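Erythrocyte membrane protein 1 (Plasmodium falciparum, PDB 6S8T) belongs to the PfEMP1 family of adhesins, represented here by the DBLbeta domain of one variant, which binds the host receptor ICAM-1. Local coordinates at residues C61-Q66 and A148-A153; S140-V145 and R257-R262. One frame throughout, in Å; residues are numbered along the deposited sequence.

Interactions 1 and 2 show how one helix can serve two kinds of neighbour. Both use helix 137-163, at places whose contact centres are about 10 Å apart. Interaction 2 is buried: mainly aliphatic side chains of two helices meet in the domain interior. Interaction 1 lies at the surface, where an irregular loop rests on the aliphatic part of a lysine. No hydrogen bond crosses either contact. The two bury nearly equal surface, 167 and 165 Å², yet three of the four touching residues of interaction 2 are buried and none of those in interaction 1. The two contacts also meet, through Ile63 CD1 on Gly143 O and Ala149 on Val260.

Interaction 1 of 2, residues C61-Q66 and A148-A153; sequences CNITLQ and AAKMDA
Cys61 and Lys150 mark the nearest backbone approach, with their CA atoms 8.0 Å apart, as the irregular segment 61-66 passes alongside helix 137-163. Lys150 contributes the largest share of the contact. Its chain is extended from CB to CE; this straight run carries CD and CE to the loop, and the bend at the last torsion (chi4 -62°) turns NZ aside. Lys150 CD lies 3.7 Å from Ile63 CG2, the two side chains running past one another with opposite headings. With CG1 of Ile63 anti to its backbone nitrogen (chi1 180°), the short CG2 branch is the one left to meet the lysine. One carbon further on, Lys150 CE, probably polarised by the neighbouring ammonium group, approaches the backbone oxygen Cys61 O to 3.6 Å; this is not a hydrogen bond.

In this Duffy-binding-like domain, long loops run over a helical scaffold and are tied to it by disulfides. Cys61 is such a tie, bonded to Cys266 of helix 246-268. The next residue on that helix, Glu267, forms a long, weak ion pair with Lys150 NZ, so loop, lysine and disulfide partner gather in one place.

Further along, where the loop bends in an ST turn closed by a weak bond from Gln66 N to Thr64 OG1, Leu65 CD1 reaches Met151 SD at 4.5 Å, a loose apolar touch, doubtful because the methionine was modelled in two conformers. Elsewhere along this helix, Ala149 and Ala153 pack on Met264 of helix 246-268, while Asp152 forms a salt bridge with Arg89.

Interaction 2 of 2, residues S140-V145 and R257-R262; sequences SLLGDV and RHQVWR
Val260 CG2 packs against two side chains one helical turn apart, lying 3.8 Å from Val145 CG1 and 4.2 Å from Leu142 CD1. Each pair crosses at a slant. The valine torsion (chi1 172°) sets CG2 anti to the carbonyl carbon and thereby hands this methyl to the neighbouring helix. The second methyl of Leu142 has a different partner: CD2 lies 4.1 Å from Gln259 CD, against the amide end of a side chain that crosses the leucine at about a right angle. This contact is doubtful, because the glutamine was modelled in two conformers.

The helical segments behind these side chains run in the same general direction, with a signed crossing angle of -35° and a closest approach of the segment axes of 10.3 Å. Segment 257-262 is kinked, the nitrogens of His258 and Gln259 lacking bonds to the preceding turn. Beyond the first shell, Trp252, earlier on helix 246-268, also touches Leu142, and Leu189 and Ile193 of helix 172-194 pack on Val145. A polar link runs beside this apolar layer, from Gln146 NE2 to the backbone oxygen Gln259 O. Arg257, whose side chain starts away from helix 137-163, forms a salt bridge with Asp289. Such packing of long helices is characteristic of the largely helical Duffy-binding-like fold, here joining helices 137-163, 172-194 and 246-268.

Interaction 1 of 2, residues C61-Q66 and A148-A153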
loop_
_atom_site.group_PDB
_atom_site.type_symbol
_atom_site.label_atom_id
_atom_site.label_comp_id
_atom_site.label_asym_id
_atom_site.label_seq_id
_atom_site.Cartn_x
_atom_site.Cartn_y
_atom_site.Cartn_z
ATOM N N CYS A 61 11.639 3.389 21.322
ATOM C CA CYS A 61 12.658 3.109 20.319
ATOM C C CYS A 61 13.683 2.085 20.787
ATOM O O CYS A 61 14.553 1.704 19.995
ATOM C CB CYS A 61 13.363 4.404 19.913
ATOM S SG CYS A 61 12.249 5.727 19.365
ATOM N N ASN A 62 13.607 1.629 22.038
ATOM C CA ASN A 62 14.504 0.614 22.569
ATOM C C ASN A 62 13.842 -0.758 22.665
ATOM O O ASN A 62 14.336 -1.626 23.394
ATOM C CB ASN A 62 15.032 1.037 23.941
ATOM C CG ASN A 62 15.942 2.250 23.872
ATOM O OD1 ASN A 62 16.616 2.481 22.867
ATOM N ND2 ASN A 62 15.967 3.031 24.947
ATOM N N ILE A 63 12.736 -0.971 21.952
ATOM C CA ILE A 63 12.075 -2.272 21.969
ATOM C C ILE A 63 12.953 -3.290 21.252
ATOM O O ILE A 63 13.471 -3.031 20.158
ATOM C CB ILE A 63 10.675 -2.179 21.340
ATOM C CG1 ILE A 63 9.986 -3.548 21.348
ATOM C CG2 ILE A 63 10.741 -1.619 19.926
ATOM C CD1 ILE A 63 8.548 -3.514 20.863
ATOM N N THR A 64 13.135 -4.448 21.875
ATOM C CA THR A 64 14.040 -5.475 21.390
ATOM C C THR A 64 13.255 -6.710 20.954
ATOM O O THR A 64 12.018 -6.710 20.911
ATOM C CB THR A 64 15.068 -5.820 22.472
ATOM O OG1 THR A 64 14.395 -6.383 23.606
ATOM C CG2 THR A 64 15.826 -4.574 22.908
ATOM N N LEU A 65 13.989 -7.775 20.628
ATOM C CA LEU A 65 13.379 -9.045 20.260
ATOM C C LEU A 65 12.849 -9.809 21.465
ATOM O O LEU A 65 12.044 -10.731 21.294
ATOM C CB LEU A 65 14.385 -9.918 19.504
ATOM C CG LEU A 65 14.593 -9.685 18.004
ATOM C CD1 LEU A 65 15.140 -8.296 17.703
ATOM C CD2 LEU A 65 15.513 -10.757 17.432
ATOM N N GLN A 66 13.286 -9.452 22.676
ATOM C CA GLN A 66 12.772 -10.101 23.876
ATOM C C GLN A 66 11.340 -9.686 24.189
ATOM O O GLN A 66 10.621 -10.443 24.849
ATOM C CB GLN A 66 13.673 -9.792 25.070
ATOM C CG GLN A 66 15.083 -10.345 24.950
ATOM C CD GLN A 66 15.949 -9.970 26.136
ATOM O OE1 GLN A 66 17.020 -10.542 26.345
ATOM N NE2 GLN A 66 15.487 -9.003 26.921
ATOM N N ALA A 148 6.846 -5.148 14.998
ATOM C CA ALA A 148 6.783 -5.334 13.553
ATOM C C ALA A 148 6.842 -3.999 12.821
ATOM O O ALA A 148 7.515 -3.881 11.790
ATOM C CB ALA A 148 5.516 -6.102 13.176
ATOM N N ALA A 149 6.161 -2.978 13.349
ATOM C CA ALA A 149 6.152 -1.673 12.695
ATOM C C ALA A 149 7.541 -1.042 12.682
ATOM O O ALA A 149 7.943 -0.433 11.683
ATOM C CB ALA A 149 5.149 -0.749 13.384
ATOM N N LYS A 150 8.291 -1.176 13.779
ATOM C CA LYS A 150 9.616 -0.563 13.848
ATOM C C LYS A 150 10.615 -1.291 12.955
ATOM O O LYS A 150 11.384 -0.655 12.223
ATOM C CB LYS A 150 10.114 -0.534 15.292
ATOM C CG LYS A 150 11.589 -0.162 15.422
ATOM C CD LYS A 150 12.036 -0.086 16.873
ATOM C CE LYS A 150 13.537 0.119 16.977
ATOM N NZ LYS A 150 14.300 -1.019 16.382
ATOM N N MET A 151 10.623 -2.626 12.999
ATOM C CA MET A 151 11.569 -3.378 12.179
ATOM C C MET A 151 11.230 -3.288 10.697
ATOM O O MET A 151 12.135 -3.308 9.857
ATOM C CB MET A 151 11.619 -4.839 12.630
ATOM C CG MET A 151 12.135 -5.032 14.050
ATOM S SD MET A 151 12.386 -6.762 14.501
ATOM C CE MET A 151 13.730 -7.214 13.407
ATOM N N ASP A 152 9.943 -3.184 10.351
ATOM C CA ASP A 152 9.591 -3.059 8.938
ATOM C C ASP A 152 9.974 -1.685 8.401
ATOM O O ASP A 152 10.432 -1.565 7.258
ATOM C CB ASP A 152 8.096 -3.327 8.730
ATOM C CG ASP A 152 7.726 -3.469 7.257
ATOM O OD1 ASP A 152 8.271 -4.372 6.580
ATOM O OD2 ASP A 152 6.886 -2.680 6.776
ATOM N N ALA A 153 9.806 -0.639 9.216
ATOM C CA ALA A 153 10.235 0.695 8.808
ATOM C C ALA A 153 11.748 0.765 8.638
ATOM O O ALA A 153 12.245 1.394 7.696
ATOM C CB ALA A 153 9.765 1.732 9.825
#

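Interaction 2 of 2, residues S140-V145 and R257-R262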
loop_
_atom_site.group_PDB
_atom_site.type_symbol
_atom_site.label_atom_id
_atom_site.label_comp_id
_atom_site.label_asym_id
_atom_site.label_seq_id
_atom_site.Cartn_x
_atom_site.Cartn_y
_atom_site.Cartn_z
ATOM N N SER A 140 -0.240 -7.113 25.387
ATOM C CA SER A 140 0.747 -7.969 24.738
ATOM C C SER A 140 0.666 -7.874 23.219
ATOM O O SER A 140 1.692 -7.992 22.538
ATOM C CB SER A 140 0.565 -9.419 25.191
ATOM O OG SER A 140 0.763 -9.548 26.589
ATOM N N LEU A 141 -0.534 -7.664 22.668
ATOM C CA LEU A 141 -0.665 -7.548 21.219
ATOM C C LEU A 141 0.001 -6.280 20.703
ATOM O O LEU A 141 0.621 -6.292 19.632
ATOM C CB LEU A 141 -2.139 -7.579 20.814
ATOM C CG LEU A 141 -2.422 -7.405 19.317
ATOM C CD1 LEU A 141 -1.780 -8.523 18.516
ATOM C CD2 LEU A 141 -3.918 -7.343 19.045
ATOM N N LEU A 142 -0.109 -5.177 21.451
ATOM C CA LEU A 142 0.495 -3.921 21.014
ATOM C C LEU A 142 2.012 -4.039 20.920
ATOM O O LEU A 142 2.633 -3.447 20.029
ATOM C CB LEU A 142 0.105 -2.791 21.966
ATOM C CG LEU A 142 0.747 -1.429 21.688
ATOM C CD1 LEU A 142 0.357 -0.929 20.310
ATOM C CD2 LEU A 142 0.372 -0.415 22.761
ATOM N N GLY A 143 2.625 -4.801 21.827
ATOM C CA GLY A 143 4.070 -4.965 21.785
ATOM C C GLY A 143 4.550 -5.597 20.492
ATOM O O GLY A 143 5.517 -5.131 19.884
ATOM N N ASP A 144 3.874 -6.657 20.045
ATOM C CA ASP A 144 4.282 -7.319 18.810
ATOM C C ASP A 144 3.933 -6.490 17.580
ATOM O O ASP A 144 4.636 -6.565 16.565
ATOM C CB ASP A 144 3.653 -8.709 18.728
ATOM C CG ASP A 144 4.589 -9.806 19.225
ATOM O OD1 ASP A 144 5.759 -9.838 18.779
ATOM O OD2 ASP A 144 4.162 -10.626 20.067
ATOM N N VAL A 145 2.862 -5.696 17.643
ATOM C CA VAL A 145 2.534 -4.815 16.526
ATOM C C VAL A 145 3.552 -3.685 16.423
ATOM O O VAL A 145 3.958 -3.295 15.322
ATOM C CB VAL A 145 1.096 -4.279 16.670
ATOM C CG1 VAL A 145 0.812 -3.218 15.616
ATOM C CG2 VAL A 145 0.096 -5.416 16.559
ATOM N N ARG A 257 -3.584 3.324 17.179
ATOM C CA ARG A 257 -2.917 3.561 15.901
ATOM C C ARG A 257 -1.770 4.556 16.033
ATOM O O ARG A 257 -0.773 4.446 15.310
ATOM C CB ARG A 257 -3.921 4.048 14.854
ATOM C CG ARG A 257 -4.608 5.355 15.210
ATOM C CD ARG A 257 -5.756 5.664 14.255
ATOM N NE ARG A 257 -5.298 5.993 12.909
ATOM C CZ ARG A 257 -4.977 7.221 12.512
ATOM N NH1 ARG A 257 -5.057 8.237 13.361
ATOM N NH2 ARG A 257 -4.571 7.433 11.269
ATOM N N HIS A 258 -1.881 5.524 16.947
ATOM C CA HIS A 258 -0.822 6.520 17.062
ATOM C C HIS A 258 0.444 5.929 17.670
ATOM O O HIS A 258 1.554 6.245 17.227
ATOM C CB HIS A 258 -1.278 7.720 17.884
ATOM C CG HIS A 258 -0.172 8.691 18.148
ATOM N ND1 HIS A 258 0.343 9.510 17.166
ATOM C CD2 HIS A 258 0.560 8.931 19.261
ATOM C CE1 HIS A 258 1.327 10.233 17.671
ATOM N NE2 HIS A 258 1.480 9.899 18.939
ATOM N N GLN A 259 0.307 5.092 18.702
ATOM C CA GLN A 259 1.481 4.448 19.283
ATOM C C GLN A 259 2.171 3.541 18.277
ATOM O O GLN A 259 3.384 3.318 18.370
ATOM C CB GLN A 259 1.090 3.653 20.529
ATOM C CG GLN A 259 0.662 4.513 21.704
ATOM C CD GLN A 259 0.243 3.688 22.905
ATOM O OE1 GLN A 259 -0.910 3.268 23.012
ATOM N NE2 GLN A 259 1.180 3.449 23.817
ATOM N N VAL A 260 1.419 3.006 17.314
ATOM C CA VAL A 260 2.031 2.209 16.259
ATOM C C VAL A 260 2.878 3.096 15.357
ATOM O O VAL A 260 4.026 2.763 15.035
ATOM C CB VAL A 260 0.945 1.452 15.472
ATOM C CG1 VAL A 260 1.544 0.774 14.255
ATOM C CG2 VAL A 260 0.260 0.430 16.378
ATOM N N TRP A 261 2.339 4.255 14.960
ATOM C CA TRP A 261 3.099 5.187 14.131
ATOM C C TRP A 261 4.303 5.754 14.873
ATOM O O TRP A 261 5.316 6.080 14.242
ATOM C CB TRP A 261 2.196 6.319 13.642
ATOM C CG TRP A 261 2.915 7.355 12.824
ATOM C CD1 TRP A 261 3.173 8.646 13.178
ATOM C CD2 TRP A 261 3.477 7.177 11.518
ATOM N NE1 TRP A 261 3.851 9.288 12.170
ATOM C CE2 TRP A 261 4.056 8.405 11.141
ATOM C CE3 TRP A 261 3.546 6.100 10.629
ATOM C CZ2 TRP A 261 4.693 8.588 9.915
ATOM C CZ3 TRP A 261 4.179 6.282 9.412
ATOM C CH2 TRP A 261 4.743 7.516 9.066
ATOM N N ARG A 262 4.215 5.885 16.200
ATOM C CA ARG A 262 5.364 6.346 16.974
ATOM C C ARG A 262 6.523 5.362 16.874
ATOM O O ARG A 262 7.692 5.767 16.858
ATOM C CB ARG A 262 4.966 6.557 18.434
ATOM C CG ARG A 262 4.469 7.954 18.749
ATOM C CD ARG A 262 4.051 8.075 20.207
ATOM N NE ARG A 262 5.029 7.476 21.113
ATOM C CZ ARG A 262 6.071 8.121 21.627
ATOM N NH1 ARG A 262 6.281 9.395 21.326
ATOM N NH2 ARG A 262 6.905 7.493 22.445
#